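Side-chain contacts in phosphotransferase (Brucella abortus, PDB 4QPK), which relays phosphoryl groups as a homodimeric histidine phosphotransferase in a phosphorelay that controls cell growth, division and survival inside mammalian host cells: residues F133-A138 and N152-G157; N158-R163 and E236-S241. All blocks are in the same frame, centred on the assembly; numbering follows the deposited sequence.

Interaction 1 (F133-A138 and N152-G157); sequences FTWEGA and NMLLIG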
loop_
_atom_site.group_PDB
_atom_site.type_symbol
_atom_site.label_atom_id
_atom_site.label_comp_id
_atom_site.label_asym_id
_atom_site.label_seq_id
_atom_site.Cartn_x
_atom_site.Cartn_y
_atom_site.Cartn_z
ATOM N N PHE B 133 -3.797 14.441 20.345
ATOM C CA PHE B 133 -3.599 15.051 19.037
ATOM C C PHE B 133 -4.469 16.288 18.845
ATOM O O PHE B 133 -5.676 16.238 19.080
ATOM C CB PHE B 133 -3.907 14.017 17.939
ATOM C CG PHE B 133 -3.699 14.528 16.537
ATOM C CD1 PHE B 133 -2.424 14.692 16.023
ATOM C CD2 PHE B 133 -4.784 14.824 15.724
ATOM C CE1 PHE B 133 -2.229 15.165 14.735
ATOM C CE2 PHE B 133 -4.604 15.281 14.427
ATOM C CZ PHE B 133 -3.323 15.461 13.928
ATOM N N THR B 134 -3.856 17.391 18.417
ATOM C CA THR B 134 -4.599 18.605 18.081
ATOM C C THR B 134 -4.151 19.190 16.743
ATOM O O THR B 134 -2.996 19.058 16.339
ATOM C CB THR B 134 -4.455 19.714 19.163
ATOM O OG1 THR B 134 -3.068 20.009 19.375
ATOM C CG2 THR B 134 -5.079 19.291 20.474
ATOM N N TRP B 135 -5.079 19.878 16.092
ATOM C CA TRP B 135 -4.878 20.453 14.770
ATOM C C TRP B 135 -5.469 21.838 14.743
ATOM O O TRP B 135 -6.648 22.026 15.047
ATOM C CB TRP B 135 -5.555 19.584 13.710
ATOM C CG TRP B 135 -5.391 20.002 12.269
ATOM C CD1 TRP B 135 -5.906 21.111 11.655
ATOM C CD2 TRP B 135 -4.730 19.251 11.252
ATOM N NE1 TRP B 135 -5.572 21.109 10.321
ATOM C CE2 TRP B 135 -4.855 19.974 10.047
ATOM C CE3 TRP B 135 -4.031 18.038 11.246
ATOM C CZ2 TRP B 135 -4.313 19.516 8.847
ATOM C CZ3 TRP B 135 -3.492 17.592 10.061
ATOM C CH2 TRP B 135 -3.631 18.326 8.878
ATOM N N GLU B 136 -4.659 22.797 14.324
ATOM C CA GLU B 136 -5.062 24.180 14.294
ATOM C C GLU B 136 -4.646 24.751 12.936
ATOM O O GLU B 136 -3.535 24.512 12.467
ATOM C CB GLU B 136 -4.403 24.917 15.469
ATOM C CG GLU B 136 -4.939 26.272 15.771
ATOM C CD GLU B 136 -4.268 26.904 16.984
ATOM O OE1 GLU B 136 -3.403 26.250 17.618
ATOM O OE2 GLU B 136 -4.634 28.044 17.323
ATOM N N GLY B 137 -5.539 25.511 12.317
ATOM C CA GLY B 137 -5.253 26.155 11.049
ATOM C C GLY B 137 -6.387 26.043 10.049
ATOM O O GLY B 137 -7.083 25.033 9.987
ATOM N N ALA B 138 -6.534 27.088 9.241
ATOM C CA ALA B 138 -7.614 27.208 8.268
ATOM C C ALA B 138 -7.581 26.109 7.212
ATOM O O ALA B 138 -6.514 25.741 6.725
ATOM C CB ALA B 138 -7.556 28.571 7.596
ATOM N N ASN B 152 3.307 13.290 6.555
ATOM C CA ASN B 152 4.490 12.509 6.885
ATOM C C ASN B 152 5.273 13.102 8.061
ATOM O O ASN B 152 5.891 12.371 8.825
ATOM C CB ASN B 152 5.389 12.362 5.662
ATOM C CG ASN B 152 4.961 11.187 4.790
ATOM O OD1 ASN B 152 5.387 10.052 5.014
ATOM N ND2 ASN B 152 4.085 11.449 3.835
ATOM N N MET B 153 5.225 14.417 8.210
ATOM C CA MET B 153 5.812 15.063 9.374
ATOM C C MET B 153 5.084 14.646 10.661
ATOM O O MET B 153 5.691 14.609 11.721
ATOM C CB MET B 153 5.782 16.590 9.208
ATOM C CG MET B 153 6.783 17.087 8.193
ATOM S SD MET B 153 6.701 18.860 7.895
ATOM C CE MET B 153 7.363 19.557 9.408
ATOM N N LEU B 154 3.785 14.336 10.579
ATOM C CA LEU B 154 3.076 13.833 11.761
ATOM C C LEU B 154 3.663 12.508 12.209
ATOM O O LEU B 154 3.754 12.222 13.402
ATOM C CB LEU B 154 1.588 13.633 11.474
ATOM C CG LEU B 154 0.833 14.804 10.873
ATOM C CD1 LEU B 154 -0.665 14.476 10.835
ATOM C CD2 LEU B 154 1.128 16.067 11.649
ATOM N N LEU B 155 4.050 11.678 11.242
ATOM C CA LEU B 155 4.598 10.372 11.585
ATOM C C LEU B 155 5.976 10.523 12.234
ATOM O O LEU B 155 6.310 9.795 13.176
ATOM C CB LEU B 155 4.672 9.466 10.342
ATOM C CG LEU B 155 3.319 9.112 9.716
ATOM C CD1 LEU B 155 3.532 8.171 8.522
ATOM C CD2 LEU B 155 2.422 8.445 10.734
ATOM N N ILE B 156 6.769 11.469 11.734
ATOM C CA ILE B 156 8.067 11.769 12.339
ATOM C C ILE B 156 7.870 12.260 13.776
ATOM O O ILE B 156 8.533 11.802 14.705
ATOM C CB ILE B 156 8.844 12.835 11.540
ATOM C CG1 ILE B 156 9.179 12.323 10.140
ATOM C CG2 ILE B 156 10.133 13.239 12.278
ATOM C CD1 ILE B 156 10.032 11.086 10.152
ATOM N N GLY B 157 6.923 13.170 13.949
ATOM C CA GLY B 157 6.598 13.685 15.263
ATOM C C GLY B 157 6.192 12.583 16.224
ATOM O O GLY B 157 6.672 12.523 17.356
#
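Leu-154 meets two aromatic rings, Phe-133 and Trp-135, with a single methyl group. Its CD1 lies 4.2 Å from CZ of Phe-133, approaching that ring obliquely, and 4.3 Å from CZ3 of Trp-135, at the indole edge close to the ring plane. The Phe-133 and Leu-154 side chains cross at about a right angle, touching through their outer atoms. Both aromatics reach the helix by the same first torsion: CG stands anti to the backbone N in Phe-133 (chi1 -178°) and in Trp-135 (chi1 -177°), which extends each ring from the strand. Being two residues apart, they project from the same side of the strand, and CZ of Phe-133 lies in plane at the edge of the indole. Ring and leucine together bridge the 9.9 Å between CA of Phe-133 and CA of Leu-154, a distance that calls for long apolar side chains from both. Further out, Phe-126 stacks on Phe-133, while Ala-122 of helix 115-126 and Val-169 of the adjoining strand also touch Leu-154. Backbone bonds from Thr-134 and Glu-136 tie this strand, outermost in the mixed sheet within this chain, to strand 166-173. This is helix-on-sheet packing in the C-terminal domain, whose structure resembles the catalytic domain of histidine kinases. With no hydrogen bond across the two segments, helix 144-160 meets strand 132-136 through dispersion and the exclusion of water.

Interaction 2 (N158-R163 and E236-S241); sequences NGAIPR and EDIVFS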
loop_
_atom_site.group_PDB
_atom_site.type_symbol
_atom_site.label_atom_id
_atom_site.label_comp_id
_atom_site.label_asym_id
_atom_site.label_seq_id
_atom_site.Cartn_x
_atom_site.Cartn_y
_atom_site.Cartn_z
ATOM N N ASN B 158 5.314 11.699 15.761
ATOM C CA ASN B 158 4.861 10.577 16.578
ATOM C C ASN B 158 6.051 9.724 17.015
ATOM O O ASN B 158 6.117 9.266 18.160
ATOM C CB ASN B 158 3.852 9.730 15.799
ATOM C CG ASN B 158 3.112 8.736 16.683
ATOM O OD1 ASN B 158 2.725 9.051 17.806
ATOM N ND2 ASN B 158 2.922 7.526 16.177
ATOM N N GLY B 159 6.996 9.531 16.100
ATOM C CA GLY B 159 8.200 8.770 16.393
ATOM C C GLY B 159 9.092 9.432 17.429
ATOM O O GLY B 159 9.895 8.767 18.088
ATOM N N ALA B 160 8.953 10.745 17.580
ATOM C CA ALA B 160 9.819 11.515 18.480
ATOM C C ALA B 160 9.364 11.430 19.941
ATOM O O ALA B 160 10.118 11.795 20.853
ATOM C CB ALA B 160 9.888 12.976 18.031
ATOM N N ILE B 161 8.136 10.965 20.163
ATOM C CA ILE B 161 7.625 10.777 21.526
ATOM C C ILE B 161 7.123 9.339 21.710
ATOM O O ILE B 161 5.922 9.095 21.806
ATOM C CB ILE B 161 6.496 11.783 21.872
ATOM C CG1 ILE B 161 5.520 11.953 20.704
ATOM C CG2 ILE B 161 7.087 13.145 22.255
ATOM C CD1 ILE B 161 4.267 12.736 21.084
ATOM N N PRO B 162 8.061 8.382 21.767
ATOM C CA PRO B 162 7.709 6.957 21.784
ATOM C C PRO B 162 6.995 6.512 23.059
ATOM O O PRO B 162 6.388 5.442 23.054
ATOM C CB PRO B 162 9.065 6.264 21.633
ATOM C CG PRO B 162 10.042 7.232 22.173
ATOM C CD PRO B 162 9.519 8.590 21.803
ATOM N N ARG B 163 7.040 7.311 24.122
ATOM C CA ARG B 163 6.292 6.959 25.322
ATOM C C ARG B 163 5.014 7.788 25.436
ATOM O O ARG B 163 4.390 7.839 26.491
ATOM C CB ARG B 163 7.156 7.137 26.576
ATOM C CG ARG B 163 8.333 6.167 26.652
ATOM C CD ARG B 163 8.560 5.691 28.087
ATOM N NE ARG B 163 9.143 4.350 28.133
ATOM C CZ ARG B 163 10.397 4.086 28.485
ATOM N NH1 ARG B 163 11.194 5.068 28.882
ATOM N NH2 ARG B 163 10.838 2.834 28.500
ATOM N N GLU B 236 12.090 20.877 26.715
ATOM C CA GLU B 236 10.641 20.912 26.885
ATOM C C GLU B 236 9.888 20.256 25.733
ATOM O O GLU B 236 8.866 19.611 25.946
ATOM C CB GLU B 236 10.143 22.352 27.017
ATOM C CG GLU B 236 10.460 23.013 28.339
ATOM C CD GLU B 236 9.594 24.227 28.578
ATOM O OE1 GLU B 236 9.644 25.170 27.755
ATOM O OE2 GLU B 236 8.848 24.224 29.575
ATOM N N ASP B 237 10.379 20.460 24.518
ATOM C CA ASP B 237 9.694 19.962 23.324
ATOM C C ASP B 237 10.607 19.836 22.125
ATOM O O ASP B 237 11.765 20.256 22.156
ATOM C CB ASP B 237 8.503 20.859 22.953
ATOM C CG ASP B 237 8.873 22.329 22.689
ATOM O OD1 ASP B 237 10.043 22.662 22.425
ATOM O OD2 ASP B 237 7.951 23.176 22.759
ATOM N N ILE B 238 10.067 19.233 21.069
ATOM C CA ILE B 238 10.707 19.263 19.765
ATOM C C ILE B 238 9.723 19.846 18.761
ATOM O O ILE B 238 8.554 19.468 18.731
ATOM C CB ILE B 238 11.165 17.868 19.296
ATOM C CG1 ILE B 238 12.085 17.227 20.347
ATOM C CG2 ILE B 238 11.847 17.987 17.935
ATOM C CD1 ILE B 238 12.371 15.725 20.119
ATOM N N VAL B 239 10.189 20.804 17.972
ATOM C CA VAL B 239 9.373 21.373 16.915
ATOM C C VAL B 239 9.930 20.976 15.554
ATOM O O VAL B 239 11.081 21.264 15.228
ATOM C CB VAL B 239 9.299 22.905 17.007
ATOM C CG1 VAL B 239 8.527 23.471 15.839
ATOM C CG2 VAL B 239 8.662 23.321 18.329
ATOM N N PHE B 240 9.118 20.271 14.776
ATOM C CA PHE B 240 9.452 20.030 13.381
ATOM C C PHE B 240 8.669 21.030 12.560
ATOM O O PHE B 240 7.446 21.055 12.629
ATOM C CB PHE B 240 9.105 18.596 12.967
ATOM C CG PHE B 240 9.811 17.538 13.769
ATOM C CD1 PHE B 240 11.061 17.075 13.378
ATOM C CD2 PHE B 240 9.225 17.001 14.902
ATOM C CE1 PHE B 240 11.712 16.087 14.109
ATOM C CE2 PHE B 240 9.867 16.020 15.639
ATOM C CZ PHE B 240 11.118 15.565 15.239
ATOM N N SER B 241 9.356 21.875 11.804
ATOM C CA SER B 241 8.656 22.869 11.006
ATOM C C SER B 241 9.130 22.837 9.569
ATOM O O SER B 241 10.256 22.435 9.284
ATOM C CB SER B 241 8.845 24.273 11.591
ATOM O OG SER B 241 10.211 24.637 11.565
#
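Ala-160 and Phe-240 make the closer of two apolar contacts in this buried patch. CB of Ala-160 lies 3.9 Å from CE2 of Phe-240, with CZ almost as near; the methyl sits at the ring edge, near its plane, and not over a face. Chi1 of -59° sets CG of Phe-240 beside its backbone N and swings the phenyl group toward the helix. The second contact joins the same methyl to CD1 of Ile-238, at 4.3 Å. Because residues 238 and 240 alternate with Val-239 along the strand, both present their side chains to the same layer. This is helix-on-sheet packing in the α/β sandwich of the C-terminal domain, which resembles the ATP-binding domain of histidine kinases but lacks regions required for ATP binding. Alanine suits this place: its small methyl is consistent with the close backbone approach, 7.9 Å from CA of Ala-160 to CA of Ile-238, while the bulkier residues fill the strand side.

Polar interactions lie around this apolar patch. A backbone hydrogen bond links Ala-160 to Arg-190; Asp-237, just before the strand, forms a salt bridge with Lys-185 and a hydrogen bond with Thr-234.

In the fold
After the long N-terminal helices 43-74 and 78-102, and helix 115-126, the chain reaches strand 132-136, where interaction 1 opens; it closes a short loop when the chain returns through strand 141-143 into helix 144-160. That loop is complete before interaction 2 opens in segment 158-163, which follows on the same helix, so the two are in series and neither nest nor cross. Interaction 2 closes a far longer excursion, through strands 166-173 and 178-185, two further helices and strand 229-233, to strand 238-242, three places across the mixed sheet from strand 132-136. The centres of the two interactions lie about 11 Å apart, and Met-153, Ile-156 and Gly-157 pack directly against segment 236-241.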